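Local structure of L-amino acid deaminase (Proteus vulgaris, 5I39) at residues 82-87 / 119-124; 94-99 / 376-381; 152-157 / 177-182. The protein probably catalyses the FAD-dependent oxidative deamination of L-amino acids as a membrane-bound flavoenzyme of the DAO family. All coordinates share one frame; numbering follows the deposited sequence.

Interaction 1: 82-87 / 119-124. With FAD (flavin-adenine dinucleotide), chain B; EDO (1,2-ethanediol), chain I.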
# COMPACT_ATOMS: atom_id res chain seq x y z
N GLN A 82 2.96 0.44 -7.34
CA GLN A 82 2.06 1.23 -8.18
C GLN A 82 0.84 1.70 -7.39
O GLN A 82 0.29 0.96 -6.56
CB GLN A 82 1.65 0.47 -9.44
CG GLN A 82 0.81 -0.78 -9.22
CD GLN A 82 0.59 -1.55 -10.51
OE1 GLN A 82 0.71 -1.00 -11.61
NE2 GLN A 82 0.26 -2.83 -10.39
N ALA A 83 0.45 2.94 -7.65
CA ALA A 83 -0.74 3.54 -7.06
C ALA A 83 -1.73 3.77 -8.19
O ALA A 83 -1.58 4.69 -8.99
CB ALA A 83 -0.41 4.84 -6.35
N ILE A 84 -2.73 2.89 -8.26
CA ILE A 84 -3.63 2.85 -9.41
C ILE A 84 -5.08 2.77 -8.98
O ILE A 84 -5.40 2.21 -7.93
CB ILE A 84 -3.29 1.68 -10.39
CG1 ILE A 84 -3.66 0.30 -9.82
CG2 ILE A 84 -1.82 1.75 -10.78
CD1 ILE A 84 -3.49 -0.84 -10.81
N SER A 85 -5.96 3.33 -9.81
CA SER A 85 -7.40 3.10 -9.70
C SER A 85 -7.94 2.17 -10.79
O SER A 85 -9.12 1.84 -10.77
CB SER A 85 -8.15 4.43 -9.77
OG SER A 85 -7.98 5.04 -11.03
N TYR A 86 -7.08 1.71 -11.70
CA TYR A 86 -7.50 0.94 -12.88
C TYR A 86 -8.30 -0.30 -12.49
O TYR A 86 -7.84 -1.09 -11.67
CB TYR A 86 -6.28 0.51 -13.71
CG TYR A 86 -6.56 0.22 -15.17
CD1 TYR A 86 -7.04 1.22 -16.00
CD2 TYR A 86 -6.26 -1.02 -15.73
CE1 TYR A 86 -7.27 0.98 -17.35
CE2 TYR A 86 -6.49 -1.26 -17.08
CZ TYR A 86 -6.99 -0.26 -17.88
OH TYR A 86 -7.20 -0.49 -19.21
N LYS A 87 -9.49 -0.43 -13.09
CA LYS A 87 -10.42 -1.55 -12.86
C LYS A 87 -11.00 -1.64 -11.44
O LYS A 87 -11.67 -2.61 -11.11
CB LYS A 87 -9.80 -2.90 -13.26
CG LYS A 87 -9.57 -3.10 -14.74
CD LYS A 87 -9.09 -4.52 -15.01
CE LYS A 87 -9.10 -4.86 -16.49
NZ LYS A 87 -8.68 -6.26 -16.74
N GLN A 119 3.48 9.00 -12.71
CA GLN A 119 4.27 8.27 -13.68
C GLN A 119 3.52 7.89 -14.96
O GLN A 119 4.09 7.98 -16.05
CB GLN A 119 4.78 7.00 -13.01
CG GLN A 119 5.51 6.04 -13.91
CD GLN A 119 6.08 4.89 -13.12
OE1 GLN A 119 5.33 4.11 -12.53
NE2 GLN A 119 7.40 4.79 -13.07
N GLY A 120 2.30 7.40 -14.82
CA GLY A 120 1.55 6.88 -15.96
C GLY A 120 1.76 5.39 -16.15
O GLY A 120 2.86 4.87 -15.97
N ARG A 121 0.68 4.71 -16.53
CA ARG A 121 0.65 3.25 -16.62
C ARG A 121 -0.11 2.83 -17.86
O ARG A 121 -1.25 3.23 -18.05
CB ARG A 121 -0.02 2.65 -15.39
CG ARG A 121 -0.16 1.14 -15.40
CD ARG A 121 -0.80 0.70 -14.10
NE ARG A 121 -0.89 -0.75 -13.94
CZ ARG A 121 -1.83 -1.53 -14.46
NH1 ARG A 121 -1.79 -2.84 -14.22
NH2 ARG A 121 -2.82 -1.04 -15.21
N VAL A 122 0.54 2.00 -18.68
CA VAL A 122 -0.11 1.45 -19.87
C VAL A 122 -0.33 -0.04 -19.67
O VAL A 122 0.60 -0.79 -19.36
CB VAL A 122 0.63 1.74 -21.20
CG1 VAL A 122 0.55 3.22 -21.54
CG2 VAL A 122 2.08 1.27 -21.19
N GLU A 123 -1.59 -0.46 -19.82
CA GLU A 123 -1.95 -1.87 -19.74
C GLU A 123 -2.62 -2.28 -21.04
O GLU A 123 -3.72 -1.84 -21.35
CB GLU A 123 -2.86 -2.18 -18.55
CG GLU A 123 -3.19 -3.67 -18.48
CD GLU A 123 -3.94 -4.11 -17.24
OE1 GLU A 123 -4.02 -3.35 -16.26
OE2 GLU A 123 -4.45 -5.25 -17.26
N VAL A 124 -1.94 -3.13 -21.80
CA VAL A 124 -2.52 -3.70 -23.01
C VAL A 124 -3.51 -4.79 -22.59
O VAL A 124 -3.16 -5.66 -21.80
CB VAL A 124 -1.42 -4.27 -23.94
CG1 VAL A 124 -2.01 -5.06 -25.10
CG2 VAL A 124 -0.53 -3.14 -24.45
PA FAD B . 2.30 -4.17 7.30
O1A FAD B . 2.60 -5.66 7.15
O2A FAD B . 3.23 -3.27 6.50
O5B FAD B . 2.43 -3.69 8.81
C5B FAD B . 1.75 -4.32 9.88
C4B FAD B . 2.70 -4.26 11.06
O4B FAD B . 2.02 -4.73 12.24
C3B FAD B . 3.92 -5.16 10.86
O3B FAD B . 5.11 -4.37 10.87
C2B FAD B . 3.81 -6.15 12.04
O2B FAD B . 5.09 -6.57 12.55
C1B FAD B . 2.98 -5.37 13.05
N9A FAD B . 2.25 -6.18 14.02
C8A FAD B . 1.44 -7.19 13.76
N7A FAD B . 0.87 -7.68 14.88
C5A FAD B . 1.36 -6.94 15.86
C6A FAD B . 1.20 -6.89 17.32
N6A FAD B . 0.39 -7.78 17.94
N1A FAD B . 1.87 -5.95 18.01
C2A FAD B . 2.65 -5.06 17.41
N3A FAD B . 2.87 -5.04 16.09
C4A FAD B . 2.25 -5.94 15.31
N1 FAD B . -0.11 -1.92 -2.47
C2 FAD B . -0.16 -0.93 -3.37
O2 FAD B . -0.87 0.05 -3.12
N3 FAD B . 0.54 -1.01 -4.53
C4 FAD B . 1.30 -2.05 -4.89
O4 FAD B . 1.92 -2.05 -5.94
C4X FAD B . 1.39 -3.19 -3.96
N5 FAD B . 2.09 -4.32 -4.24
C5X FAD B . 2.28 -5.24 -3.28
C6 FAD B . 3.17 -6.30 -3.46
C7 FAD B . 3.43 -7.23 -2.45
C7M FAD B . 4.43 -8.34 -2.66
C8 FAD B . 2.74 -7.10 -1.16
C8M FAD B . 3.01 -8.06 -0.02
C9 FAD B . 1.83 -6.06 -0.99
C9A FAD B . 1.58 -5.13 -1.99
N10 FAD B . 0.67 -4.08 -1.81
C10 FAD B . 0.63 -3.02 -2.71
C1' FAD B . -0.12 -3.96 -0.60
C2' FAD B . 0.51 -3.12 0.46
O2' FAD B . 1.90 -3.41 0.51
C3' FAD B . -0.19 -3.47 1.77
O3' FAD B . -1.63 -3.40 1.64
C4' FAD B . 0.20 -2.55 2.91
O4' FAD B . 1.63 -2.45 3.00
C5' FAD B . -0.37 -3.08 4.21
O5' FAD B . 0.08 -2.19 5.24
P FAD B . -0.15 -2.62 6.78
O1P FAD B . 0.35 -1.48 7.62
O2P FAD B . -1.57 -3.12 6.96
O3P FAD B . 0.75 -3.96 6.94
C1 EDO I . -2.65 -8.09 -19.62
O1 EDO I . -3.89 -7.40 -19.82
C2 EDO I . -1.73 -7.20 -18.79
O2 EDO I . -2.30 -6.93 -17.50
O HOH W 1 0.54 -4.01 -13.09
O HOH W 2 -6.28 -2.66 -20.40
O HOH W 3 -6.50 -5.06 -19.13
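Gln82, at the start of 82-87, reaches Arg121 of strand 117-123 in the mixed sheet beside the flavin of this DAO-family oxidoreductase. Its backbone pairs with the pyrimidine side of the isoalloxazine, N donating to FAD O4 and Gln82 O accepting from FAD N3 at 2.8 Å. The side chain heads the other way: Gln82 OE1 accepts from Arg121 NE at 2.8 Å, a bent bond with 139° at the hydrogen, and also from Asn276 ND2. Water 1 joins Gln82 NE2 to Arg121 NH1, and a second route thus ties the amide to the guanidinium. Further on, Ile84 lays CD1 over the centre of one guanidinium face, while its CG2 packs on Arg121 CD at 3.6 Å. Tyr86 crosses Arg121 at about a right angle, with CD2 3.5 Å from Arg121 NH2. CD2 and CE2 of the same ring also lie near Glu123 OE1, which is gripped end-on by both NH1 and NH2 of Arg121; with the bond to Gln82, this grip should hold the guanidinium's rotation. Water 2 bridges the phenol end, 2.6 Å from Tyr86 OH, to Glu123 O. Lys87 forms its salt bridge with Asp130, and its NZ stays 4.4 Å from Glu123 OE2, beyond a salt bridge.

Interaction 2: 94-99 / 376-381. With FAD (flavin-adenine dinucleotide), chain B.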
# COMPACT_ATOMS: atom_id res chain seq x y z
N LEU A 94 -13.03 5.43 -5.26
CA LEU A 94 -12.70 6.73 -4.67
C LEU A 94 -11.57 6.63 -3.64
O LEU A 94 -10.74 7.52 -3.53
CB LEU A 94 -13.93 7.41 -4.09
CG LEU A 94 -14.91 7.96 -5.13
CD1 LEU A 94 -16.16 8.46 -4.44
CD2 LEU A 94 -14.30 9.08 -5.98
N LEU A 95 -11.52 5.53 -2.90
CA LEU A 95 -10.41 5.28 -2.00
C LEU A 95 -9.07 5.38 -2.74
O LEU A 95 -8.11 5.98 -2.24
CB LEU A 95 -10.60 3.92 -1.34
CG LEU A 95 -9.69 3.57 -0.17
CD1 LEU A 95 -10.01 4.41 1.06
CD2 LEU A 95 -9.86 2.10 0.17
N HIS A 96 -9.02 4.82 -3.94
CA HIS A 96 -7.82 4.88 -4.78
C HIS A 96 -7.62 6.21 -5.49
O HIS A 96 -6.49 6.71 -5.58
CB HIS A 96 -7.85 3.74 -5.79
CG HIS A 96 -7.61 2.41 -5.16
ND1 HIS A 96 -6.72 1.50 -5.68
CD2 HIS A 96 -8.10 1.86 -4.03
CE1 HIS A 96 -6.70 0.43 -4.91
NE2 HIS A 96 -7.52 0.63 -3.89
N HIS A 97 -8.70 6.79 -5.99
CA HIS A 97 -8.67 8.06 -6.72
C HIS A 97 -8.19 9.19 -5.80
O HIS A 97 -7.29 9.96 -6.15
CB HIS A 97 -10.07 8.32 -7.27
CG HIS A 97 -10.19 9.48 -8.19
ND1 HIS A 97 -9.59 9.52 -9.43
CD2 HIS A 97 -10.91 10.62 -8.07
CE1 HIS A 97 -9.93 10.65 -10.03
NE2 HIS A 97 -10.72 11.34 -9.22
N LEU A 98 -8.79 9.26 -4.61
CA LEU A 98 -8.37 10.22 -3.59
C LEU A 98 -7.01 9.85 -2.99
O LEU A 98 -6.23 10.73 -2.64
CB LEU A 98 -9.42 10.35 -2.48
CG LEU A 98 -10.62 11.26 -2.75
CD1 LEU A 98 -11.43 10.85 -3.97
CD2 LEU A 98 -11.51 11.29 -1.51
N GLY A 99 -6.73 8.56 -2.84
CA GLY A 99 -5.43 8.11 -2.36
C GLY A 99 -4.29 8.64 -3.22
O GLY A 99 -3.33 9.21 -2.70
N GLY A 376 -2.85 -1.27 0.20
CA GLY A 376 -2.72 -0.38 1.34
C GLY A 376 -1.80 0.80 1.13
O GLY A 376 -2.03 1.86 1.70
N MSE A 377 -0.76 0.66 0.32
CA MSE A 377 0.11 1.81 0.05
C MSE A 377 -0.70 2.91 -0.61
O MSE A 377 -0.71 4.05 -0.14
CB MSE A 377 1.32 1.46 -0.80
CG MSE A 377 2.31 0.51 -0.13
SE MSE A 377 3.11 1.26 1.51
CE MSE A 377 3.90 2.89 0.75
N THR A 378 -1.40 2.55 -1.68
CA THR A 378 -2.25 3.47 -2.43
C THR A 378 -3.35 4.10 -1.58
O THR A 378 -3.58 5.31 -1.64
CB THR A 378 -2.92 2.72 -3.60
OG1 THR A 378 -1.92 2.20 -4.47
CG2 THR A 378 -3.82 3.64 -4.42
N GLU A 379 -4.03 3.25 -0.81
CA GLU A 379 -5.21 3.66 -0.06
C GLU A 379 -4.90 4.43 1.21
O GLU A 379 -5.75 5.19 1.69
CB GLU A 379 -6.01 2.41 0.32
CG GLU A 379 -6.56 1.66 -0.87
CD GLU A 379 -7.01 0.25 -0.55
OE1 GLU A 379 -6.77 -0.24 0.57
OE2 GLU A 379 -7.61 -0.39 -1.44
N SER A 380 -3.70 4.24 1.76
CA SER A 380 -3.37 4.66 3.12
C SER A 380 -3.73 6.10 3.50
O SER A 380 -4.22 6.31 4.60
CB SER A 380 -1.90 4.37 3.46
OG SER A 380 -1.00 5.02 2.58
N PRO A 381 -3.50 7.10 2.62
CA PRO A 381 -3.85 8.46 3.07
C PRO A 381 -5.34 8.63 3.38
O PRO A 381 -5.71 9.41 4.25
CB PRO A 381 -3.45 9.34 1.87
CG PRO A 381 -2.44 8.53 1.13
CD PRO A 381 -2.94 7.13 1.26
PA FAD B . 2.30 -4.17 7.30
O1A FAD B . 2.60 -5.66 7.15
O2A FAD B . 3.23 -3.27 6.50
O5B FAD B . 2.43 -3.69 8.81
C5B FAD B . 1.75 -4.32 9.88
C4B FAD B . 2.70 -4.26 11.06
O4B FAD B . 2.02 -4.73 12.24
C3B FAD B . 3.92 -5.16 10.86
O3B FAD B . 5.11 -4.37 10.87
C2B FAD B . 3.81 -6.15 12.04
O2B FAD B . 5.09 -6.57 12.55
C1B FAD B . 2.98 -5.37 13.05
N9A FAD B . 2.25 -6.18 14.02
C8A FAD B . 1.44 -7.19 13.76
N7A FAD B . 0.87 -7.68 14.88
C5A FAD B . 1.36 -6.94 15.86
C6A FAD B . 1.20 -6.89 17.32
N6A FAD B . 0.39 -7.78 17.94
N1A FAD B . 1.87 -5.95 18.01
C2A FAD B . 2.65 -5.06 17.41
N3A FAD B . 2.87 -5.04 16.09
C4A FAD B . 2.25 -5.94 15.31
N1 FAD B . -0.11 -1.92 -2.47
C2 FAD B . -0.16 -0.93 -3.37
O2 FAD B . -0.87 0.05 -3.12
N3 FAD B . 0.54 -1.01 -4.53
C4 FAD B . 1.30 -2.05 -4.89
O4 FAD B . 1.92 -2.05 -5.94
C4X FAD B . 1.39 -3.19 -3.96
N5 FAD B . 2.09 -4.32 -4.24
C5X FAD B . 2.28 -5.24 -3.28
C6 FAD B . 3.17 -6.30 -3.46
C7 FAD B . 3.43 -7.23 -2.45
C7M FAD B . 4.43 -8.34 -2.66
C8 FAD B . 2.74 -7.10 -1.16
C8M FAD B . 3.01 -8.06 -0.02
C9 FAD B . 1.83 -6.06 -0.99
C9A FAD B . 1.58 -5.13 -1.99
N10 FAD B . 0.67 -4.08 -1.81
C10 FAD B . 0.63 -3.02 -2.71
C1' FAD B . -0.12 -3.96 -0.60
C2' FAD B . 0.51 -3.12 0.46
O2' FAD B . 1.90 -3.41 0.51
C3' FAD B . -0.19 -3.47 1.77
O3' FAD B . -1.63 -3.40 1.64
C4' FAD B . 0.20 -2.55 2.91
O4' FAD B . 1.63 -2.45 3.00
C5' FAD B . -0.37 -3.08 4.21
O5' FAD B . 0.08 -2.19 5.24
P FAD B . -0.15 -2.62 6.78
O1P FAD B . 0.35 -1.48 7.62
O2P FAD B . -1.57 -3.12 6.96
O3P FAD B . 0.75 -3.96 6.94
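The short helical segments 94-99 and 376-381 cross at 78°, their axes approaching to 7.4 Å, with Gly99 and Glu379 facing each other at the backbone. This helix-helix packing brings helix 90-103 against the N-terminal turn of helix 376-392, a turn that bonds the cofactor in this DAO-family fold. Gly99, having no side chain, lets the backbones come this close: its CA lies 3.4 Å from Thr378 O in a CA-H...O contact. His96 and Glu379 make the polar link. His96 NE2 donates to Glu379 OE2 at 2.7 Å, and the oxygen accepts through its anti lone pair, with the carboxylate turned 71° from the imidazole plane. The other ends of both groups are also held, His96 ND1 by Ile84 O and Glu379 OE1 by Thr373 OG1, and these bonds should fix the ring's orientation and leave the buried carboxylate well satisfied. Leu95 packs CD2 against Glu379 CD at 3.5 Å, an apolar flank to the acid. Thr378 serves two partners with its two branches. Thr378 CG2, anti to the backbone N, sits over a face of the His96 ring in a CH-pi contact, 4.2 Å from the centroid. The hydroxyl branch turns to the cofactor: Thr378 OG1 donates to FAD O2 at 2.7 Å, beside the bond from Thr378 N to the same oxygen at 2.9 Å.

Interaction 3: 152-157 / 177-182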
# COMPACT_ATOMS: atom_id res chain seq x y z
N LYS A 152 -8.17 10.65 -15.18
CA LYS A 152 -7.15 10.74 -16.24
C LYS A 152 -6.80 9.40 -16.90
O LYS A 152 -5.71 9.23 -17.43
CB LYS A 152 -5.89 11.43 -15.69
CG LYS A 152 -6.17 12.85 -15.20
CD LYS A 152 -5.01 13.81 -15.35
CE LYS A 152 -5.47 15.26 -15.22
NZ LYS A 152 -5.62 15.96 -16.53
N THR A 153 -7.77 8.50 -16.94
CA THR A 153 -7.60 7.18 -17.54
C THR A 153 -8.35 7.12 -18.86
O THR A 153 -9.52 7.50 -18.93
CB THR A 153 -8.09 6.10 -16.58
OG1 THR A 153 -7.35 6.23 -15.37
CG2 THR A 153 -7.88 4.71 -17.15
N ARG A 154 -7.68 6.61 -19.89
CA ARG A 154 -8.25 6.61 -21.23
C ARG A 154 -7.52 5.61 -22.12
O ARG A 154 -6.39 5.21 -21.84
CB ARG A 154 -8.17 8.01 -21.83
CG ARG A 154 -6.77 8.60 -21.91
CD ARG A 154 -6.78 10.08 -22.25
NE ARG A 154 -5.45 10.62 -22.04
CZ ARG A 154 -4.43 10.53 -22.90
NH1 ARG A 154 -4.59 9.99 -24.10
NH2 ARG A 154 -3.24 11.02 -22.55
N ILE A 155 -8.19 5.21 -23.19
CA ILE A 155 -7.64 4.25 -24.15
C ILE A 155 -6.75 4.99 -25.15
O ILE A 155 -7.16 6.02 -25.70
CB ILE A 155 -8.78 3.51 -24.90
CG1 ILE A 155 -9.67 2.72 -23.93
CG2 ILE A 155 -8.23 2.60 -26.00
CD1 ILE A 155 -9.01 1.53 -23.25
N ILE A 156 -5.56 4.45 -25.39
CA ILE A 156 -4.62 5.04 -26.34
C ILE A 156 -4.17 4.06 -27.43
O ILE A 156 -4.16 2.85 -27.24
CB ILE A 156 -3.39 5.66 -25.64
CG1 ILE A 156 -2.55 4.61 -24.91
CG2 ILE A 156 -3.84 6.78 -24.71
CD1 ILE A 156 -1.22 5.13 -24.40
N GLU A 157 -3.83 4.66 -28.56
CA GLU A 157 -3.34 3.96 -29.76
C GLU A 157 -2.32 4.87 -30.44
O GLU A 157 -2.19 6.04 -30.08
CB GLU A 157 -4.47 3.72 -30.75
CG GLU A 157 -5.62 2.85 -30.27
CD GLU A 157 -6.82 2.95 -31.20
OE1 GLU A 157 -7.35 4.07 -31.38
OE2 GLU A 157 -7.25 1.91 -31.74
N PHE A 177 -4.55 3.61 -20.57
CA PHE A 177 -3.51 4.50 -20.05
C PHE A 177 -4.05 5.25 -18.85
O PHE A 177 -4.90 6.14 -18.99
CB PHE A 177 -3.09 5.49 -21.14
CG PHE A 177 -1.95 6.42 -20.77
CD1 PHE A 177 -0.88 6.03 -19.97
CD2 PHE A 177 -1.93 7.71 -21.30
CE1 PHE A 177 0.16 6.90 -19.69
CE2 PHE A 177 -0.89 8.58 -21.02
CZ PHE A 177 0.16 8.18 -20.22
N GLU A 178 -3.59 4.88 -17.66
CA GLU A 178 -3.89 5.64 -16.45
C GLU A 178 -2.78 6.67 -16.36
O GLU A 178 -1.71 6.40 -15.81
CB GLU A 178 -3.95 4.73 -15.23
CG GLU A 178 -4.27 5.47 -13.94
CD GLU A 178 -4.62 4.56 -12.78
OE1 GLU A 178 -5.06 3.41 -12.99
OE2 GLU A 178 -4.48 5.02 -11.62
N GLU A 179 -3.02 7.84 -16.95
CA GLU A 179 -1.95 8.82 -17.16
C GLU A 179 -1.34 9.31 -15.86
O GLU A 179 -0.15 9.61 -15.81
CB GLU A 179 -2.44 10.00 -18.00
CG GLU A 179 -1.31 11.00 -18.30
CD GLU A 179 -1.57 11.93 -19.47
OE1 GLU A 179 -2.73 12.13 -19.85
OE2 GLU A 179 -0.59 12.48 -20.02
N ASP A 180 -2.16 9.38 -14.81
CA ASP A 180 -1.70 9.87 -13.51
C ASP A 180 -1.43 8.75 -12.51
O ASP A 180 -1.44 9.00 -11.30
CB ASP A 180 -2.71 10.87 -12.95
CG ASP A 180 -4.01 10.22 -12.54
OD1 ASP A 180 -4.36 9.15 -13.09
OD2 ASP A 180 -4.67 10.79 -11.66
N SER A 181 -1.17 7.53 -12.97
CA SER A 181 -0.82 6.46 -12.03
C SER A 181 0.41 6.88 -11.23
O SER A 181 1.30 7.57 -11.74
CB SER A 181 -0.51 5.16 -12.76
OG SER A 181 0.70 5.25 -13.48
N GLY A 182 0.43 6.47 -9.97
CA GLY A 182 1.54 6.76 -9.09
C GLY A 182 2.56 5.65 -9.03
O GLY A 182 2.26 4.49 -9.31
O HOH W 4 -7.08 8.41 -13.58
O HOH W 5 -5.34 11.40 -19.31
O HOH W 6 -7.68 4.19 -13.67
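Phe177 CD2 lies over one face of the Arg154 guanidinium, offset toward its rim, while Glu179 OE1 and water 5 meet the guanidinium at its edge. The Phe177 ring, its plane 83° from that group, receives Arg154 NH2 near its own edge and Glu179 CA over the centre of one face. Arg154 NH2 bonds Glu179 OE1 at 3.0 Å and a nearly straight 173°, a salt bridge that reaches the carboxylate from above its plane; the same nitrogen also pairs with Glu160. Beneath these groups the backbones form an antiparallel ladder. Arg154 and Phe177 are a hydrogen-bonded pair, with Phe177 N to Arg154 O at 2.7 Å, and Thr153 and Glu178 a non-hydrogen-bonded one. Glu179 N to Lys152 O continues the pairing into the type I turn 178-181. Thr153 OG1 lies 3.5 Å from Glu178 CG, and water 4 links it to Asp180 OD1. Ile156 CD1 packs on Phe177 CB at 3.8 Å. Strand 153-156 thus flanks strand 175-178, which pairs in turn with 117-123; helix 158-164 touches Ile156 and Phe177, helix 128-143 lies against Thr153 and Ile155, and Lys100 of helix 90-103 bridges Glu178 and Asp180.

Interactions 1 and 3 share one sheet, in which strands 117-123 and 175-178 are neighbours; Ser181 O pairs with Gln119 N and Gly182 N with Ala83 O. Interaction 2 joins helices instead, beside the flavin, and all its touching residues are buried. It touches interaction 1 where Ile84 meets His96 and where Ala83 packs on Thr378. FAD is common to both: Gln82 bonds its O4 and N3, whereas 376-381 bonds O2 and the ribityl O3'. Interaction 3 makes no contact with interaction 2. The chemistry changes accordingly: a buried histidine-carboxylate hydrogen bond in the core, a buried arginine joined by partly exposed Glu123 and by waters in interaction 1, and a backbone ladder with a partly exposed salt bridge in interaction 3.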